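Local coordinates for protein peptidoglycan-binding domain 1 (Burkholderia, PDB 5NM7) that probably binds bacterial peptidoglycan and cleaves its glycan strands, as a phage endolysin with a lysozyme-like N-acetylmuramidase domain, at residues E99-G104 with N248-K253; A159-A164 with A170-A175; T176-F181 with A198-M203; K231-F236 with R256-Y261; K235-E238 with A244-E247. One frame throughout, in Å; residues are numbered along the deposited sequence.

Contact 1: residues E99-G104 with N248-K253; sequences EVESKG and NLYDVK
The backbones come closest at Val100 and Lys253, whose CA atoms lie 6.6 Å apart, where the last turn of helix 91-101 faces the first turn of helix 250-265. The CB of Val100 points toward the second helix. CG1 meets mainly Tyr250. It sits at the edge of the ring, near its plane, 3.8 Å from Tyr250 CD1, with Lys253 CB close by. CG2 meets Lys253, 3.6 Å from the carbonyl O of Lys253. The CB of Lys253 closes over the same valine, 3.9 Å from Val100 CG2. Beyond CG the lysine chain runs out extended and leaves the contact.

Glu101 comes to Tyr250 in a different way. Its chain bends at chi2 (-72°), which brings the carboxylate obliquely to the CD1-CE1 side of Tyr250. Tyr250 CE1 lies 3.8 Å from Glu101 OE1. The carboxylate and ring planes are only 8° apart. This is van der Waals contact. The polar partner of the glutamate lies elsewhere: OE2 accepts from Asn241 ND2 in helix 233-241. Tyr250 also touches Asn241, so the two side chains share that neighbour. No hydrogen bond joins the two segments.

After Glu101 the helix ends, and Ser102 OG takes the backbone N-H of Gly104 at 2.9 Å. This is an ST turn. Leu249 holds the N-cap position of helix 250-265. In the lysozyme-like domain, the C-terminal turn of helix 91-101 thus packs on the N-terminal turn of helix 250-265, with an ST turn leading the chain away.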
# COMPACT_ATOMS: atom_id res chain seq x y z
N GLU A 99 3.80 -2.76 -5.57
CA GLU A 99 5.12 -2.82 -4.94
C GLU A 99 5.67 -1.48 -4.50
O GLU A 99 6.21 -1.35 -3.39
CB GLU A 99 6.13 -3.51 -5.89
CG GLU A 99 7.53 -3.69 -5.28
CD GLU A 99 8.50 -4.41 -6.21
OE1 GLU A 99 8.08 -5.26 -6.97
OE2 GLU A 99 9.68 -4.05 -6.15
N VAL A 100 5.55 -0.48 -5.35
CA VAL A 100 6.18 0.79 -5.09
C VAL A 100 5.33 1.71 -4.23
O VAL A 100 5.86 2.42 -3.36
CB VAL A 100 6.54 1.47 -6.42
CG1 VAL A 100 7.10 2.84 -6.17
CG2 VAL A 100 7.53 0.58 -7.18
N GLU A 101 4.02 1.72 -4.48
CA GLU A 101 3.13 2.72 -3.90
C GLU A 101 2.43 2.27 -2.63
O GLU A 101 2.03 3.11 -1.85
CB GLU A 101 2.07 3.17 -4.88
CG GLU A 101 2.65 3.80 -6.12
CD GLU A 101 3.23 5.18 -5.88
OE1 GLU A 101 3.29 5.67 -4.74
OE2 GLU A 101 3.63 5.84 -6.90
N SER A 102 2.29 0.98 -2.44
CA SER A 102 1.66 0.51 -1.21
C SER A 102 2.59 0.73 -0.02
O SER A 102 3.80 0.58 -0.13
CB SER A 102 1.36 -0.98 -1.31
OG SER A 102 0.72 -1.40 -0.11
N LYS A 103 2.01 1.02 1.14
CA LYS A 103 2.75 0.95 2.39
C LYS A 103 3.15 -0.48 2.74
O LYS A 103 4.01 -0.68 3.62
CB LYS A 103 1.89 1.49 3.54
CG LYS A 103 1.58 2.96 3.43
CD LYS A 103 2.81 3.80 3.77
CE LYS A 103 2.55 5.30 3.71
NZ LYS A 103 2.52 5.82 2.31
N GLY A 104 2.54 -1.46 2.10
CA GLY A 104 2.82 -2.87 2.35
C GLY A 104 1.74 -3.39 3.28
O GLY A 104 0.66 -3.81 2.83
N ASN A 248 12.10 10.80 -4.13
CA ASN A 248 12.01 9.45 -3.60
C ASN A 248 12.04 8.36 -4.67
O ASN A 248 11.78 7.22 -4.39
CB ASN A 248 10.79 9.36 -2.67
CG ASN A 248 11.00 10.15 -1.37
OD1 ASN A 248 10.37 11.18 -1.14
ND2 ASN A 248 11.91 9.66 -0.52
N LEU A 249 12.42 8.72 -5.89
CA LEU A 249 12.62 7.77 -6.98
C LEU A 249 11.34 7.00 -7.37
O LEU A 249 11.44 5.96 -7.96
CB LEU A 249 13.78 6.78 -6.69
CG LEU A 249 15.18 7.36 -7.08
CD1 LEU A 249 15.57 8.67 -6.46
CD2 LEU A 249 16.30 6.34 -6.96
N TYR A 250 10.15 7.54 -7.10
CA TYR A 250 8.94 6.81 -7.43
C TYR A 250 8.85 6.45 -8.92
O TYR A 250 8.49 5.35 -9.26
CB TYR A 250 7.68 7.58 -7.02
CG TYR A 250 7.47 7.55 -5.52
CD1 TYR A 250 7.06 6.40 -4.92
CD2 TYR A 250 7.64 8.68 -4.73
CE1 TYR A 250 6.86 6.34 -3.55
CE2 TYR A 250 7.45 8.64 -3.34
CZ TYR A 250 7.06 7.45 -2.77
OH TYR A 250 6.87 7.37 -1.39
N ASP A 251 9.19 7.42 -9.75
CA ASP A 251 9.13 7.23 -11.20
C ASP A 251 9.96 6.06 -11.67
O ASP A 251 9.49 5.14 -12.36
CB ASP A 251 9.47 8.52 -11.94
CG ASP A 251 10.88 9.09 -11.57
OD1 ASP A 251 11.36 8.97 -10.41
OD2 ASP A 251 11.47 9.71 -12.46
N VAL A 252 11.24 6.05 -11.26
CA VAL A 252 12.12 5.02 -11.70
C VAL A 252 11.89 3.71 -10.99
O VAL A 252 12.05 2.66 -11.58
CB VAL A 252 13.60 5.47 -11.55
CG1 VAL A 252 14.52 4.39 -12.10
CG2 VAL A 252 13.83 6.76 -12.30
N LYS A 253 11.48 3.75 -9.72
CA LYS A 253 11.10 2.50 -9.07
C LYS A 253 9.93 1.81 -9.76
O LYS A 253 9.94 0.59 -9.88
CB LYS A 253 10.79 2.72 -7.58
CG LYS A 253 12.06 3.00 -6.78
CD LYS A 253 11.72 3.35 -5.34
CE LYS A 253 12.98 3.41 -4.50
NZ LYS A 253 12.67 4.05 -3.20

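Contact 2: residues A159-A164 with A170-A175; sequences ARLASA and ACALEA
Three small apolar touches make the first shell between Leu161, Ala164, Ala172 and Leu173. The methyls of Ala164 and Ala172 meet side-on, with CB of Ala164 3.7 Å from CB of Ala172. Ala172 CB also lies against the backbone C of Ala164. This pair marks the closest backbone approach, since the CA atoms of Ala164 and Ala172 are 5.4 Å apart. One turn earlier, Leu161 reaches over with a single branch. Its CG stands opposite the backbone N (chi1 178°), and this, with chi2, brings CD1 to the second helix. CD1 of Leu161 lies 3.9 Å from CB of Ala172 and 3.7 Å from the O of Ala172. The same methyl also brushes Leu173, 4.2 Å from Leu173 CD2. No hydrogen bond crosses the contact.

Further out, the carbonyl O of Ala172 accepts from Thr176 OG1, just past the end of helix 169-174. Within the first helix, Ser163 OG bonds back to Ala159 O at 3.0 Å. That carbonyl also takes the N-H of Ser163, and the two donors come from opposite faces of its plane.

The two helices follow each other closely and form an alpha-alpha hairpin. The axes of segments 159-164 and 170-174 come within 9.0 Å, at 147°, so they run roughly antiparallel. Strand 115-117 packs on the pair, with Ile115 against Leu161 and Tyr117 against Ala164. Helix 119-128 adds Met122 beside Ala172, and helix 196-205 meets Leu173 through Val196, Phe197 and Val200.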
# COMPACT_ATOMS: atom_id res chain seq x y z
N ALA A 159 -4.88 8.56 18.24
CA ALA A 159 -5.12 9.57 19.30
C ALA A 159 -5.46 10.92 18.69
O ALA A 159 -6.40 11.60 19.12
CB ALA A 159 -3.93 9.66 20.25
N ARG A 160 -4.70 11.32 17.66
CA ARG A 160 -4.99 12.56 16.95
C ARG A 160 -6.38 12.50 16.28
O ARG A 160 -7.16 13.46 16.36
CB ARG A 160 -3.91 12.84 15.92
CG ARG A 160 -2.54 13.10 16.52
CD ARG A 160 -1.52 13.39 15.42
NE ARG A 160 -1.74 14.72 14.91
CZ ARG A 160 -1.66 15.11 13.66
NH1 ARG A 160 -1.44 14.23 12.63
NH2 ARG A 160 -1.87 16.42 13.45
N LEU A 161 -6.65 11.39 15.59
CA LEU A 161 -7.94 11.19 14.93
C LEU A 161 -9.11 11.26 15.96
O LEU A 161 -10.10 11.97 15.75
CB LEU A 161 -8.00 9.87 14.20
CG LEU A 161 -9.32 9.53 13.49
CD1 LEU A 161 -9.71 10.61 12.51
CD2 LEU A 161 -9.26 8.18 12.82
N ALA A 162 -8.93 10.58 17.10
CA ALA A 162 -9.93 10.51 18.16
C ALA A 162 -10.25 11.92 18.65
O ALA A 162 -11.43 12.23 18.89
CB ALA A 162 -9.47 9.61 19.29
N SER A 163 -9.22 12.75 18.82
CA SER A 163 -9.39 14.16 19.25
C SER A 163 -10.07 14.99 18.18
O SER A 163 -11.04 15.69 18.45
CB SER A 163 -8.08 14.78 19.66
OG SER A 163 -7.41 14.00 20.61
N ALA A 164 -9.60 14.86 16.95
CA ALA A 164 -10.29 15.51 15.84
C ALA A 164 -11.75 15.10 15.71
O ALA A 164 -12.61 15.95 15.39
CB ALA A 164 -9.54 15.22 14.55
N ALA A 170 -17.32 13.27 10.98
CA ALA A 170 -17.23 13.12 9.53
C ALA A 170 -16.02 13.85 8.97
O ALA A 170 -15.28 13.28 8.14
CB ALA A 170 -18.51 13.61 8.85
N CYS A 171 -15.81 15.10 9.39
CA CYS A 171 -14.69 15.89 8.91
C CYS A 171 -13.33 15.26 9.22
O CYS A 171 -12.41 15.24 8.37
CB CYS A 171 -14.75 17.31 9.46
SG CYS A 171 -16.04 18.29 8.63
N ALA A 172 -13.21 14.74 10.44
CA ALA A 172 -11.95 14.13 10.86
C ALA A 172 -11.60 12.91 9.99
O ALA A 172 -10.44 12.77 9.61
CB ALA A 172 -12.01 13.70 12.33
N LEU A 173 -12.59 12.08 9.68
CA LEU A 173 -12.37 10.89 8.82
C LEU A 173 -12.03 11.32 7.41
O LEU A 173 -11.16 10.74 6.78
CB LEU A 173 -13.58 9.99 8.82
CG LEU A 173 -14.02 9.41 10.19
CD1 LEU A 173 -15.32 8.65 10.05
CD2 LEU A 173 -12.97 8.53 10.86
N GLU A 174 -12.72 12.36 6.94
CA GLU A 174 -12.39 12.97 5.62
C GLU A 174 -10.96 13.53 5.52
O GLU A 174 -10.35 13.49 4.44
CB GLU A 174 -13.44 14.05 5.28
CG GLU A 174 -14.79 13.46 4.95
CD GLU A 174 -15.84 14.53 4.63
OE1 GLU A 174 -15.60 15.71 4.94
OE2 GLU A 174 -16.85 14.16 4.04
N ALA A 175 -10.42 14.04 6.63
CA ALA A 175 -9.11 14.61 6.73
C ALA A 175 -8.04 13.56 7.09
O ALA A 175 -6.91 13.94 7.45
CB ALA A 175 -9.09 15.67 7.80

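Contact 3: residues T176-F181 with A198-M203; sequences TSWGAF and AFVDAM
Trp178 carries this contact and meets Met203, Phe199 and Val200 in turn. At the root, Trp178 CB touches the Met203 chain, 3.6 Å from Met203 CG and 4.0 Å from Met203 SD. Bends at chi2 and chi3 carry the methionine end off from the indole. Further out, Trp178 CD1 lies 3.7 Å from Phe199 CE2, in the plane of the phenyl ring. This is an offset edge-to-face pair: the edge of Phe199 looks at the face of the five-membered indole ring, with the planes at 88°. Trp178 belongs to the central strand, 176-178, of a three-stranded antiparallel sheet. Residues 198-203 of helix 196-205 run at 40° to strand 176-178, and the indole fills the join between sheet and helix in the lysozyme-like domain. NE1 of Trp178 donates to the carbonyl of Leu173. The six-membered ring then lies against Val200. CG2 of Val200 makes a CH-pi contact, 3.9 Å from the ring centroid and over the face. Thr176 CG2 sits on the opposite face of the indole. At the far tip, Trp178 CH2 is 3.6 Å from Val200 CG1, and Trp178 CZ3 is 3.7 Å from the same methyl.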
# COMPACT_ATOMS: atom_id res chain seq x y z
N THR A 176 -8.36 12.29 6.95
CA THR A 176 -7.40 11.23 7.26
C THR A 176 -7.18 10.38 6.01
O THR A 176 -8.12 10.14 5.26
CB THR A 176 -7.93 10.40 8.43
OG1 THR A 176 -8.08 11.27 9.55
CG2 THR A 176 -6.96 9.28 8.79
N SER A 177 -5.95 9.93 5.81
CA SER A 177 -5.67 8.92 4.77
C SER A 177 -5.69 7.51 5.30
O SER A 177 -5.18 7.26 6.41
CB SER A 177 -4.32 9.21 4.11
OG SER A 177 -3.29 9.37 5.07
N TRP A 178 -6.18 6.57 4.52
CA TRP A 178 -6.50 5.23 5.01
C TRP A 178 -5.88 4.14 4.21
O TRP A 178 -5.91 4.15 2.99
CB TRP A 178 -8.01 5.03 4.94
CG TRP A 178 -8.71 5.98 5.83
CD1 TRP A 178 -9.10 7.26 5.54
CD2 TRP A 178 -9.08 5.75 7.17
NE1 TRP A 178 -9.65 7.84 6.62
CE2 TRP A 178 -9.64 6.94 7.66
CE3 TRP A 178 -8.95 4.66 8.03
CZ2 TRP A 178 -10.14 7.07 8.94
CZ3 TRP A 178 -9.42 4.79 9.31
CH2 TRP A 178 -9.99 5.99 9.76
N GLY A 179 -5.33 3.17 4.93
CA GLY A 179 -4.93 1.89 4.38
C GLY A 179 -3.64 1.95 3.57
O GLY A 179 -2.90 2.92 3.62
N ALA A 180 -3.40 0.84 2.87
CA ALA A 180 -2.14 0.55 2.22
C ALA A 180 -1.79 1.60 1.18
O ALA A 180 -0.61 1.90 0.97
CB ALA A 180 -2.19 -0.82 1.56
N PHE A 181 -2.83 2.21 0.55
CA PHE A 181 -2.61 3.28 -0.44
C PHE A 181 -2.90 4.69 0.05
O PHE A 181 -2.84 5.64 -0.72
CB PHE A 181 -3.39 2.95 -1.72
CG PHE A 181 -2.89 1.73 -2.37
CD1 PHE A 181 -1.82 1.78 -3.27
CD2 PHE A 181 -3.39 0.50 -2.04
CE1 PHE A 181 -1.32 0.63 -3.81
CE2 PHE A 181 -2.90 -0.64 -2.63
CZ PHE A 181 -1.84 -0.58 -3.49
N ALA A 198 -18.99 4.55 5.90
CA ALA A 198 -18.96 3.30 5.16
C ALA A 198 -17.59 3.09 4.49
O ALA A 198 -17.10 1.97 4.40
CB ALA A 198 -20.06 3.24 4.11
N PHE A 199 -17.00 4.18 4.01
CA PHE A 199 -15.66 4.14 3.44
C PHE A 199 -14.66 3.62 4.49
O PHE A 199 -13.89 2.67 4.24
CB PHE A 199 -15.24 5.51 2.93
CG PHE A 199 -13.82 5.59 2.52
CD1 PHE A 199 -13.43 5.11 1.28
CD2 PHE A 199 -12.87 6.14 3.37
CE1 PHE A 199 -12.10 5.18 0.89
CE2 PHE A 199 -11.54 6.22 2.96
CZ PHE A 199 -11.16 5.73 1.73
N VAL A 200 -14.70 4.24 5.65
CA VAL A 200 -13.80 3.85 6.73
C VAL A 200 -14.05 2.40 7.17
O VAL A 200 -13.09 1.66 7.38
CB VAL A 200 -13.85 4.87 7.89
CG1 VAL A 200 -13.09 4.37 9.13
CG2 VAL A 200 -13.27 6.20 7.44
N ASP A 201 -15.31 2.00 7.32
CA ASP A 201 -15.63 0.62 7.62
C ASP A 201 -15.01 -0.34 6.62
O ASP A 201 -14.50 -1.38 7.00
CB ASP A 201 -17.14 0.37 7.67
CG ASP A 201 -17.82 1.02 8.89
OD1 ASP A 201 -17.18 1.31 9.90
OD2 ASP A 201 -19.05 1.19 8.84
N ALA A 202 -15.04 0.02 5.33
CA ALA A 202 -14.42 -0.83 4.32
C ALA A 202 -12.90 -0.90 4.53
O ALA A 202 -12.27 -1.98 4.41
CB ALA A 202 -14.73 -0.32 2.93
N MET A 203 -12.30 0.24 4.84
CA MET A 203 -10.85 0.29 5.05
C MET A 203 -10.45 -0.62 6.21
O MET A 203 -9.36 -1.13 6.26
CB MET A 203 -10.36 1.69 5.32
CG MET A 203 -10.62 2.73 4.22
SD MET A 203 -9.83 2.25 2.66
CE MET A 203 -11.15 1.53 1.79

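Contact 4: residues K231-F236 with R256-Y261; sequences KKWAKF and RAFDRY
Lys231 and Trp233 both meet Phe258, which reaches across from helix 250-265. Lys231 has positive phi and is the C-prime residue of a Schellman motif that ends helix 222-229. Lys232 then occupies the N-cap position of helix 233-241, so the contact sits at the bend between these two helices.

The CH-pi interaction comes from Lys231. Its CG lies over one face of the Phe258 ring, 4.2 Å from the centroid and 19° off the ring normal. The chain bends at chi2 and chi3 and keeps along the ring, where Lys231 CE comes 3.5 Å from Phe258 CZ. The charged end leaves the contact, and NZ forms a salt bridge with Asp90.

The aromatic pair is oblique. The Phe258 ring and the six-membered ring of Trp233 have centroids 5.6 Å apart and planes at 47°.

Apolar contact is also close at the root of the phenylalanine. Trp233 CZ2 lies 3.5 Å from Phe258 CB and equally close to Phe258 CG. The chi1 of Phe258 is near trans (171°), which helps to send the ring out to the indole. Trp233 is buried further by Ala93 of helix 91-101 and by Leu254. On one face of its indole, toward the rim, the carbonyl O of Lys231 sits 3.3 Å above the ring plane.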
# COMPACT_ATOMS: atom_id res chain seq x y z
N LYS A 231 1.78 3.35 -19.10
CA LYS A 231 3.04 3.17 -18.39
C LYS A 231 3.91 4.41 -18.41
O LYS A 231 5.13 4.34 -18.62
CB LYS A 231 3.79 1.95 -18.91
CG LYS A 231 3.02 0.64 -18.85
CD LYS A 231 2.43 0.30 -20.22
CE LYS A 231 2.49 -1.17 -20.51
NZ LYS A 231 1.92 -1.47 -21.86
N LYS A 232 3.28 5.56 -18.28
CA LYS A 232 3.99 6.84 -18.23
C LYS A 232 4.32 7.06 -16.76
O LYS A 232 3.61 7.74 -16.02
CB LYS A 232 3.17 7.98 -18.79
CG LYS A 232 2.87 7.88 -20.27
CD LYS A 232 2.19 9.19 -20.66
CE LYS A 232 1.57 9.23 -22.02
NZ LYS A 232 1.81 8.03 -22.81
N TRP A 233 5.43 6.47 -16.34
CA TRP A 233 5.68 6.34 -14.88
C TRP A 233 5.98 7.63 -14.20
O TRP A 233 5.48 7.88 -13.10
CB TRP A 233 6.79 5.35 -14.64
CG TRP A 233 6.45 4.01 -15.14
CD1 TRP A 233 7.11 3.34 -16.12
CD2 TRP A 233 5.38 3.16 -14.72
NE1 TRP A 233 6.54 2.13 -16.33
CE2 TRP A 233 5.46 1.98 -15.50
CE3 TRP A 233 4.37 3.27 -13.79
CZ2 TRP A 233 4.57 0.93 -15.38
CZ3 TRP A 233 3.46 2.22 -13.67
CH2 TRP A 233 3.59 1.05 -14.44
N ALA A 234 6.71 8.52 -14.87
CA ALA A 234 7.02 9.80 -14.26
C ALA A 234 5.77 10.63 -14.13
O ALA A 234 5.55 11.29 -13.12
CB ALA A 234 8.10 10.55 -15.06
N LYS A 235 4.94 10.61 -15.18
CA LYS A 235 3.67 11.34 -15.14
C LYS A 235 2.73 10.77 -14.06
O LYS A 235 2.19 11.52 -13.27
CB LYS A 235 3.00 11.30 -16.51
CG LYS A 235 1.66 11.98 -16.56
CD LYS A 235 1.74 13.39 -16.03
N PHE A 236 2.61 9.46 -14.01
CA PHE A 236 1.78 8.83 -12.98
C PHE A 236 2.31 9.22 -11.60
O PHE A 236 1.53 9.61 -10.72
CB PHE A 236 1.74 7.34 -13.08
CG PHE A 236 0.99 6.70 -11.95
CD1 PHE A 236 1.68 6.22 -10.85
CD2 PHE A 236 -0.39 6.61 -11.98
CE1 PHE A 236 0.98 5.70 -9.78
CE2 PHE A 236 -1.09 6.04 -10.92
CZ PHE A 236 -0.39 5.58 -9.82
N ARG A 256 11.29 0.41 -13.23
CA ARG A 256 12.10 -0.79 -13.06
C ARG A 256 11.36 -1.98 -12.46
O ARG A 256 11.58 -3.11 -12.86
CB ARG A 256 13.43 -0.41 -12.35
CG ARG A 256 14.08 0.75 -13.13
CD ARG A 256 15.57 0.75 -13.21
NE ARG A 256 16.02 1.92 -13.99
CZ ARG A 256 17.20 2.53 -13.86
NH1 ARG A 256 18.10 2.13 -12.96
NH2 ARG A 256 17.46 3.58 -14.62
N ALA A 257 10.38 -1.74 -11.58
CA ALA A 257 9.50 -2.79 -11.13
C ALA A 257 8.67 -3.41 -12.25
O ALA A 257 8.52 -4.63 -12.33
CB ALA A 257 8.56 -2.30 -10.02
N PHE A 258 8.10 -2.54 -13.08
CA PHE A 258 7.31 -2.95 -14.22
C PHE A 258 8.13 -3.83 -15.16
O PHE A 258 7.66 -4.89 -15.58
CB PHE A 258 6.81 -1.73 -15.00
CG PHE A 258 6.16 -2.10 -16.31
CD1 PHE A 258 4.90 -2.69 -16.35
CD2 PHE A 258 6.84 -1.89 -17.51
CE1 PHE A 258 4.30 -3.06 -17.55
CE2 PHE A 258 6.27 -2.29 -18.71
CZ PHE A 258 5.00 -2.87 -18.74
N ASP A 259 9.37 -3.41 -15.44
CA ASP A 259 10.27 -4.23 -16.28
C ASP A 259 10.44 -5.61 -15.64
O ASP A 259 10.32 -6.61 -16.31
CB ASP A 259 11.64 -3.57 -16.48
CG ASP A 259 11.59 -2.30 -17.36
OD1 ASP A 259 10.60 -2.09 -18.10
OD2 ASP A 259 12.54 -1.48 -17.27
N ARG A 260 10.70 -5.65 -14.33
CA ARG A 260 10.83 -6.95 -13.63
C ARG A 260 9.63 -7.85 -13.78
O ARG A 260 9.75 -9.04 -14.07
CB ARG A 260 11.09 -6.77 -12.13
CG ARG A 260 12.53 -6.77 -11.71
CD ARG A 260 12.67 -6.88 -10.19
NE ARG A 260 11.90 -5.92 -9.40
CZ ARG A 260 12.24 -4.65 -9.15
NH1 ARG A 260 13.36 -4.09 -9.66
NH2 ARG A 260 11.44 -3.90 -8.40
N TYR A 261 8.44 -7.29 -13.55
CA TYR A 261 7.21 -8.06 -13.63
C TYR A 261 6.85 -8.46 -15.05
O TYR A 261 6.24 -9.52 -15.24
CB TYR A 261 6.03 -7.32 -12.96
CG TYR A 261 6.14 -7.26 -11.45
CD1 TYR A 261 6.13 -8.44 -10.69
CD2 TYR A 261 6.25 -6.05 -10.80
CE1 TYR A 261 6.23 -8.40 -9.31
CE2 TYR A 261 6.34 -6.00 -9.42
CZ TYR A 261 6.33 -7.18 -8.69
OH TYR A 261 6.43 -7.10 -7.32

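Contact 5: residues K235-E238 with A244-E247; sequences KFAE and AYAE
Tyr245 turns back onto Ala237 and Glu238, and its ring lies across the helix backbone there. This is the connection between two successive helices, 233-241 and 250-265: the first helix ends, and residues 244-247 double back along its side before the second begins. Residues 245-247 coil like a helix but do not form its regular bonding, though Glu247 N does bond to Ala244 O at 3.1 Å. The CA atoms of Glu238 and Tyr245 are 5.6 Å apart.

The tyrosine ring sets the geometry. Its CG stands between the backbone N and the carbonyl carbon (chi1 79°), a position that aims the ring at the helix. One face looks onto the backbone N of Glu238, which lies 3.8 Å above the ring plane and toward the rim. The opposite face has Ala246 CB, from the next residue in the chain. The ring therefore lies between the helix and its own neighbour.

Ala237 meets the ring obliquely, with its CB 3.7 Å from Tyr245 CD2. The O of Ala237 is 3.6 Å from Tyr245 CB, at the root of the side chain. Glu238 lies against the same face, along the CD1-CE1 side, while Ala237 is by CD2. The glutamate chain is extended, so only the near part touches. Its carboxylate plane is turned 42° from the ring, and its OE2 has a long, weak ion pair with Lys243. Further out, Asp251 of helix 250-265 also touches Tyr245. Along the ring, Glu238 CA lies 3.6 Å from Tyr245 CD1, and Glu238 CB lies 3.7 Å from Tyr245 CE1.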
# COMPACT_ATOMS: atom_id res chain seq x y z
N LYS A 235 4.94 10.61 -15.18
CA LYS A 235 3.67 11.34 -15.14
C LYS A 235 2.73 10.77 -14.06
O LYS A 235 2.19 11.52 -13.27
CB LYS A 235 3.00 11.30 -16.51
CG LYS A 235 1.66 11.98 -16.56
CD LYS A 235 1.74 13.39 -16.03
N PHE A 236 2.61 9.46 -14.01
CA PHE A 236 1.78 8.83 -12.98
C PHE A 236 2.31 9.22 -11.60
O PHE A 236 1.53 9.61 -10.72
CB PHE A 236 1.74 7.34 -13.08
CG PHE A 236 0.99 6.70 -11.95
CD1 PHE A 236 1.68 6.22 -10.85
CD2 PHE A 236 -0.39 6.61 -11.98
CE1 PHE A 236 0.98 5.70 -9.78
CE2 PHE A 236 -1.09 6.04 -10.92
CZ PHE A 236 -0.39 5.58 -9.82
N ALA A 237 3.62 9.12 -11.40
CA ALA A 237 4.19 9.42 -10.10
C ALA A 237 3.97 10.88 -9.74
O ALA A 237 3.64 11.21 -8.62
CB ALA A 237 5.66 9.04 -10.06
N GLU A 238 4.13 11.79 -10.71
CA GLU A 238 3.90 13.21 -10.42
C GLU A 238 2.44 13.47 -9.99
O GLU A 238 2.18 14.21 -9.02
CB GLU A 238 4.21 14.05 -11.66
CG GLU A 238 3.95 15.53 -11.44
CD GLU A 238 4.40 16.39 -12.62
OE1 GLU A 238 4.35 15.92 -13.79
OE2 GLU A 238 4.76 17.56 -12.33
N ALA A 244 7.17 16.32 -5.58
CA ALA A 244 8.43 15.78 -5.06
C ALA A 244 8.64 14.29 -5.36
O ALA A 244 9.53 13.67 -4.78
CB ALA A 244 8.49 16.02 -3.56
N TYR A 245 7.86 13.73 -6.28
CA TYR A 245 8.00 12.32 -6.68
C TYR A 245 9.45 11.87 -7.00
O TYR A 245 9.82 10.75 -6.69
CB TYR A 245 7.07 12.00 -7.87
CG TYR A 245 7.59 12.47 -9.20
CD1 TYR A 245 7.36 13.75 -9.63
CD2 TYR A 245 8.32 11.62 -10.01
CE1 TYR A 245 7.86 14.18 -10.85
CE2 TYR A 245 8.83 12.05 -11.23
CZ TYR A 245 8.59 13.33 -11.63
OH TYR A 245 9.09 13.72 -12.85
N ALA A 246 10.23 12.73 -7.64
CA ALA A 246 11.56 12.34 -8.09
C ALA A 246 12.55 12.15 -6.93
O ALA A 246 13.38 11.28 -7.00
CB ALA A 246 12.11 13.35 -9.12
N GLU A 247 12.34 12.90 -5.85
CA GLU A 247 13.24 12.86 -4.71
C GLU A 247 13.23 11.49 -4.05
O GLU A 247 14.24 11.04 -3.54
CB GLU A 247 12.89 14.00 -3.73
CG GLU A 247 13.11 15.39 -4.35
CD GLU A 247 12.42 16.53 -3.60
OE1 GLU A 247 12.13 16.39 -2.39
OE2 GLU A 247 12.16 17.59 -4.24

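Overall arrangement
The five contacts fall into two groups within the N-acetylmuramidase region. Contacts 1, 4 and 5 touch one another around helices 233-241 and 250-265, with centres 10 to 12 Å apart. Glu99 of contact 1 reaches contact 4 by a salt bridge to Arg260 and a hydrogen bond to Tyr261. Contacts 2 and 3 form the other group, joined by Leu161 packing on Trp178. A probable hydrogen bond from Lys103 N to Ala180 O (2.8 Å) connects contacts 1 and 3. Contacts 2 and 4 are 34 Å apart between centres. A bound glycine lies about 12 Å from the Val100 side chain and one about 10 Å from that of Met203.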